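Aq_2013 protein (Aquifex aeolicus, PDB 2P6C) is of unknown function but belongs to the UPF0047 (YjbQ) family and is found as an assembly of three copies. Local coordinates at residues 23-28 with 130-135; 38-43 with 97-102. All coordinates share one frame; numbering follows the deposited sequence.

Overall arrangement
Both contacts belong to the four-stranded antiparallel sheet, whose order is 2-10, 128-136, 37-43, 99-104. Contact 1 lays helix 22-32 on one face of strand 128-136. Contact 2 pairs strands 37-43 and 99-104 within the sheet. Their centres are about 9 Å apart. Along the chain, 23-28 comes first, then 38-43, 97-102 and 130-135, so contact 2 falls between the two halves of contact 1. Strands 128-136 and 37-43 are neighbours, joined by probable hydrogen bonds such as V131 N to S42 O. V25 of the helix also packs on C39. The face with I132, I134 and C39 lies under the helix. The face with K133, L40 and Q99 meets neighbouring subunits of the trimer.

Contact 1: 23-28 with 130-135; sequences DEVKKA and VVIKII
I132 points its CD1 methyl end-on into the helix, between V25 and A28. CD1 lies 4.0 Å from A28 CB and 4.1 Å from V25 CA. One branch of V25 also reaches it, with V25 CG2 4.2 Å from I132 CD1. The torsions of I132 explain this: CG1 is anti to the carbonyl carbon (chi1 -62°) and the chain then runs extended to CD1 (chi2 167°). Its other branch, CG2, comes to the same A28 methyl, 4.0 Å from A28 CB. A28 CB is therefore met by both branches of one isoleucine.

I134 repeats the pose two residues on. Its CD1 comes up to the backbone of A28, 3.8 Å from A28 O, and stays 4.3 Å from A28 CB. E24 starts toward the strand, but its carboxylate turns away. It meets I132 CD1 with its backbone O instead.

Helix and strand axes approach to 9.7 Å and their directions differ by 35°. C39 of the adjoining strand packs on V25, I132 and I134, and L8 of strand 2-10 packs on I132. On the other face of the strand, K133 forms a salt bridge with E36 of the second subunit.

No hydrogen bond joins the two segments. The strand's backbone pairs with its neighbours in the sheet, and A28 N bonds E24 O inside the helix. What holds the helix to the sheet here is apolar packing of methyl groups, with a small alanine at the centre.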
loop_
_atom_site.group_PDB
_atom_site.type_symbol
_atom_site.label_atom_id
_atom_site.label_comp_id
_atom_site.label_asym_id
_atom_site.label_seq_id
_atom_site.Cartn_x
_atom_site.Cartn_y
_atom_site.Cartn_z
ATOM N N ASP A 23 -2.568 -16.154 -12.189
ATOM C CA ASP A 23 -3.270 -16.573 -13.397
ATOM C C ASP A 23 -4.720 -16.114 -13.385
ATOM O O ASP A 23 -5.277 -15.806 -14.431
ATOM C CB ASP A 23 -3.193 -18.088 -13.578
ATOM C CG ASP A 23 -1.876 -18.530 -14.181
ATOM O OD1 ASP A 23 -1.090 -17.649 -14.615
ATOM O OD2 ASP A 23 -1.633 -19.753 -14.228
ATOM N N GLU A 24 -5.327 -16.049 -12.205
ATOM C CA GLU A 24 -6.677 -15.559 -12.093
ATOM C C GLU A 24 -6.780 -14.126 -12.546
ATOM O O GLU A 24 -7.702 -13.742 -13.254
ATOM C CB GLU A 24 -7.093 -15.641 -10.632
ATOM C CG GLU A 24 -8.176 -16.696 -10.433
ATOM C CD GLU A 24 -7.487 -17.973 -10.033
ATOM O OE1 GLU A 24 -6.262 -17.995 -9.951
ATOM O OE2 GLU A 24 -8.192 -18.932 -9.757
ATOM N N VAL A 25 -5.806 -13.332 -12.110
ATOM C CA VAL A 25 -5.770 -11.905 -12.455
ATOM C C VAL A 25 -5.461 -11.734 -13.936
ATOM O O VAL A 25 -6.014 -10.851 -14.602
ATOM C CB VAL A 25 -4.691 -11.142 -11.636
ATOM C CG1 VAL A 25 -4.586 -9.684 -12.127
ATOM C CG2 VAL A 25 -5.044 -11.169 -10.152
ATOM N N LYS A 26 -4.559 -12.569 -14.440
ATOM C CA LYS A 26 -4.190 -12.524 -15.848
ATOM C C LYS A 26 -5.411 -12.859 -16.693
ATOM O O LYS A 26 -5.631 -12.267 -17.746
ATOM C CB LYS A 26 -3.073 -13.522 -16.144
ATOM C CG LYS A 26 -1.704 -13.095 -15.641
ATOM C CD LYS A 26 -0.605 -13.936 -16.284
ATOM C CE LYS A 26 0.763 -13.399 -15.928
ATOM N NZ LYS A 26 1.803 -13.945 -16.840
ATOM N N LYS A 27 -6.210 -13.810 -16.226
ATOM C CA LYS A 27 -7.423 -14.174 -16.941
ATOM C C LYS A 27 -8.350 -12.991 -17.025
ATOM O O LYS A 27 -9.006 -12.749 -18.029
ATOM C CB LYS A 27 -8.146 -15.280 -16.188
ATOM C CG LYS A 27 -9.215 -15.945 -17.057
ATOM C CD LYS A 27 -10.043 -16.966 -16.280
ATOM C CE LYS A 27 -11.181 -17.562 -17.114
ATOM N NZ LYS A 27 -11.840 -18.626 -16.359
ATOM N N ALA A 28 -8.416 -12.237 -15.931
ATOM C CA ALA A 28 -9.284 -11.072 -15.877
ATOM C C ALA A 28 -8.770 -9.985 -16.814
ATOM O O ALA A 28 -9.560 -9.321 -17.493
ATOM C CB ALA A 28 -9.373 -10.547 -14.455
ATOM N N VAL A 130 -11.978 -11.401 -3.101
ATOM C CA VAL A 130 -10.959 -10.495 -3.582
ATOM C C VAL A 130 -11.565 -9.811 -4.798
ATOM O O VAL A 130 -12.201 -10.488 -5.604
ATOM C CB VAL A 130 -9.725 -11.291 -4.049
ATOM C CG1 VAL A 130 -8.895 -10.418 -4.990
ATOM C CG2 VAL A 130 -8.855 -11.747 -2.881
ATOM N N VAL A 131 -11.450 -8.464 -4.875
ATOM C CA VAL A 131 -11.939 -7.734 -6.080
ATOM C C VAL A 131 -10.814 -7.404 -7.011
ATOM O O VAL A 131 -9.705 -7.070 -6.592
ATOM C CB VAL A 131 -12.764 -6.450 -5.727
ATOM C CG1 VAL A 131 -11.969 -5.495 -4.833
ATOM C CG2 VAL A 131 -13.137 -5.707 -6.997
ATOM N N ILE A 132 -11.108 -7.609 -8.315
ATOM C CA ILE A 132 -10.228 -7.175 -9.396
ATOM C C ILE A 132 -10.937 -6.075 -10.159
ATOM O O ILE A 132 -11.992 -6.264 -10.709
ATOM C CB ILE A 132 -9.956 -8.327 -10.379
ATOM C CG1 ILE A 132 -9.238 -9.472 -9.670
ATOM C CG2 ILE A 132 -9.029 -7.828 -11.514
ATOM C CD1 ILE A 132 -9.215 -10.757 -10.500
ATOM N N LYS A 133 -10.337 -4.886 -10.137
ATOM C CA LYS A 133 -10.954 -3.795 -10.854
ATOM C C LYS A 133 -9.961 -3.205 -11.838
ATOM O O LYS A 133 -8.883 -2.751 -11.475
ATOM C CB LYS A 133 -11.371 -2.733 -9.836
ATOM C CG LYS A 133 -12.260 -1.656 -10.459
ATOM C CD LYS A 133 -13.632 -2.200 -10.855
ATOM C CE LYS A 133 -14.707 -1.104 -10.884
ATOM N NZ LYS A 133 -16.032 -1.711 -10.784
ATOM N N ILE A 134 -10.361 -3.304 -13.125
ATOM C CA ILE A 134 -9.511 -2.831 -14.221
ATOM C C ILE A 134 -10.137 -1.656 -14.952
ATOM O O ILE A 134 -11.330 -1.626 -15.225
ATOM C CB ILE A 134 -9.339 -3.989 -15.216
ATOM C CG1 ILE A 134 -8.541 -5.112 -14.525
ATOM C CG2 ILE A 134 -8.524 -3.474 -16.425
ATOM C CD1 ILE A 134 -8.396 -6.449 -15.274
ATOM N N ILE A 135 -9.314 -0.640 -15.257
ATOM C CA ILE A 135 -9.749 0.561 -16.050
ATOM C C ILE A 135 -8.619 0.870 -17.015
ATOM O O ILE A 135 -7.448 0.654 -16.729
ATOM C CB ILE A 135 -10.178 1.807 -15.232
ATOM C CG1 ILE A 135 -8.994 2.370 -14.383
ATOM C CG2 ILE A 135 -11.348 1.510 -14.249
ATOM C CD1 ILE A 135 -9.172 3.786 -13.753
#

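Contact 2: 38-43 with 97-102; sequences LCLVSS and HLQVVL
L102 O is approached by two groups of strand 38-43. The N-H of C39 bonds to it at 2.6 Å (C39 N to L102 O), and L38 CA adds a CA-H...O contact. The C39 and L102 pair is bonded both ways, as is V41 with V100. S43 N closes the ladder on L98 O.

Q99 and S42 face each other in a non-hydrogen-bonded pair. CG of Q99 sits between its backbone N and carbonyl carbon (chi1 73°), and the extended chain brings NE2 within 3.1 Å of S42 OG. The hydroxyl lies in the amide plane, and the N-H points at it at 160°. Q99 OE1 accepts the N-H of V101 of the second subunit. A leucine in place of Q99 would probably leave S42 OG without this donor and that V101 N-H without its acceptor.

L40 crosses the same glutamine obliquely. Its CD1 is 3.8 Å from Q99 NE2 and 3.9 Å from V101 CG2. On the other face, V41 and V100 pack on V50, and L102 on I52.

The C39, V41, V100 and L102 face is thus apolar and turned to the chain's own core. The L40, Q99 and V101 face mixes apolar packing with one buried amide, which bonds both within the sheet and across the trimer interface.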
loop_
_atom_site.group_PDB
_atom_site.type_symbol
_atom_site.label_atom_id
_atom_site.label_comp_id
_atom_site.label_asym_id
_atom_site.label_seq_id
_atom_site.Cartn_x
_atom_site.Cartn_y
_atom_site.Cartn_z
ATOM N N LEU A 38 -4.728 0.229 -15.550
ATOM C CA LEU A 38 -4.384 -0.112 -14.190
ATOM C C LEU A 38 -5.254 -1.261 -13.728
ATOM O O LEU A 38 -6.412 -1.390 -14.107
ATOM C CB LEU A 38 -4.632 1.114 -13.309
ATOM C CG LEU A 38 -3.543 2.176 -13.465
ATOM C CD1 LEU A 38 -3.764 3.381 -12.549
ATOM C CD2 LEU A 38 -2.145 1.645 -13.149
ATOM N N CYS A 39 -4.695 -2.118 -12.884
ATOM C CA CYS A 39 -5.404 -3.284 -12.382
ATOM C C CYS A 39 -5.271 -3.402 -10.865
ATOM O O CYS A 39 -4.210 -3.765 -10.358
ATOM C CB CYS A 39 -4.849 -4.540 -13.057
ATOM S SG CYS A 39 -5.541 -6.108 -12.453
ATOM N N LEU A 40 -6.348 -3.076 -10.152
ATOM C CA LEU A 40 -6.381 -3.159 -8.693
ATOM C C LEU A 40 -6.826 -4.558 -8.256
ATOM O O LEU A 40 -7.807 -5.096 -8.775
ATOM C CB LEU A 40 -7.361 -2.123 -8.121
ATOM C CG LEU A 40 -7.773 -2.255 -6.643
ATOM C CD1 LEU A 40 -6.597 -1.929 -5.712
ATOM C CD2 LEU A 40 -8.931 -1.311 -6.366
ATOM N N VAL A 41 -6.101 -5.137 -7.301
ATOM C CA VAL A 41 -6.424 -6.457 -6.765
ATOM C C VAL A 41 -6.392 -6.260 -5.264
ATOM O O VAL A 41 -5.338 -6.046 -4.669
ATOM C CB VAL A 41 -5.390 -7.491 -7.192
ATOM C CG1 VAL A 41 -5.862 -8.880 -6.813
ATOM C CG2 VAL A 41 -5.145 -7.383 -8.693
ATOM N N SER A 42 -7.564 -6.337 -4.655
ATOM C CA SER A 42 -7.684 -6.053 -3.241
ATOM C C SER A 42 -8.576 -7.009 -2.467
ATOM O O SER A 42 -9.618 -7.450 -2.961
ATOM C CB SER A 42 -8.238 -4.629 -3.106
ATOM O OG SER A 42 -8.261 -4.195 -1.765
ATOM N N SER A 43 -8.167 -7.327 -1.245
ATOM C CA SER A 43 -9.003 -8.131 -0.377
ATOM C C SER A 43 -10.150 -7.299 0.130
ATOM O O SER A 43 -9.991 -6.148 0.491
ATOM C CB SER A 43 -8.179 -8.592 0.822
ATOM O OG SER A 43 -9.066 -9.205 1.767
ATOM N N HIS A 97 -0.679 -4.882 4.134
ATOM C CA HIS A 97 -1.502 -4.022 3.280
ATOM C C HIS A 97 -2.479 -4.878 2.479
ATOM O O HIS A 97 -2.087 -5.842 1.822
ATOM C CB HIS A 97 -0.670 -3.189 2.310
ATOM C CG HIS A 97 -1.401 -1.984 1.797
ATOM N ND1 HIS A 97 -2.047 -1.104 2.638
ATOM C CD2 HIS A 97 -1.587 -1.510 0.541
ATOM C CE1 HIS A 97 -2.600 -0.140 1.924
ATOM N NE2 HIS A 97 -2.336 -0.363 0.648
ATOM N N LEU A 98 -3.748 -4.496 2.508
ATOM C CA LEU A 98 -4.849 -5.268 1.874
ATOM C C LEU A 98 -4.770 -5.405 0.325
ATOM O O LEU A 98 -5.368 -6.287 -0.278
ATOM C CB LEU A 98 -6.183 -4.631 2.272
ATOM C CG LEU A 98 -6.620 -3.511 1.319
ATOM C CD1 LEU A 98 -8.108 -3.182 1.459
ATOM C CD2 LEU A 98 -5.868 -2.203 1.563
ATOM N N GLN A 99 -4.025 -4.551 -0.371
ATOM C CA GLN A 99 -4.064 -4.565 -1.829
ATOM C C GLN A 99 -2.774 -4.235 -2.590
ATOM O O GLN A 99 -1.745 -3.886 -2.015
ATOM C CB GLN A 99 -5.119 -3.543 -2.264
ATOM C CG GLN A 99 -4.615 -2.097 -2.050
ATOM C CD GLN A 99 -5.690 -1.013 -2.106
ATOM O OE1 GLN A 99 -5.374 0.170 -2.273
ATOM N NE2 GLN A 99 -6.955 -1.403 -1.947
ATOM N N VAL A 100 -2.883 -4.325 -3.914
ATOM C CA VAL A 100 -1.774 -4.006 -4.895
ATOM C C VAL A 100 -2.445 -3.463 -6.118
ATOM O O VAL A 100 -3.581 -3.792 -6.434
ATOM C CB VAL A 100 -0.741 -5.175 -5.324
ATOM C CG1 VAL A 100 0.037 -5.658 -4.102
ATOM C CG2 VAL A 100 -1.503 -6.345 -5.920
ATOM N N VAL A 101 -1.719 -2.602 -6.827
ATOM C CA VAL A 101 -2.166 -2.049 -8.085
ATOM C C VAL A 101 -1.129 -2.365 -9.111
ATOM O O VAL A 101 0.049 -2.074 -8.952
ATOM C CB VAL A 101 -2.284 -0.526 -7.978
ATOM C CG1 VAL A 101 -2.712 0.060 -9.322
ATOM C CG2 VAL A 101 -3.308 -0.157 -6.922
ATOM N N LEU A 102 -1.532 -3.004 -10.201
ATOM C CA LEU A 102 -0.601 -3.383 -11.253
ATOM C C LEU A 102 -0.924 -2.709 -12.599
ATOM O O LEU A 102 -2.061 -2.389 -12.918
ATOM C CB LEU A 102 -0.655 -4.910 -11.383
ATOM C CG LEU A 102 0.009 -5.617 -10.198
ATOM C CD1 LEU A 102 -0.331 -7.109 -10.129
ATOM C CD2 LEU A 102 1.533 -5.527 -10.239
#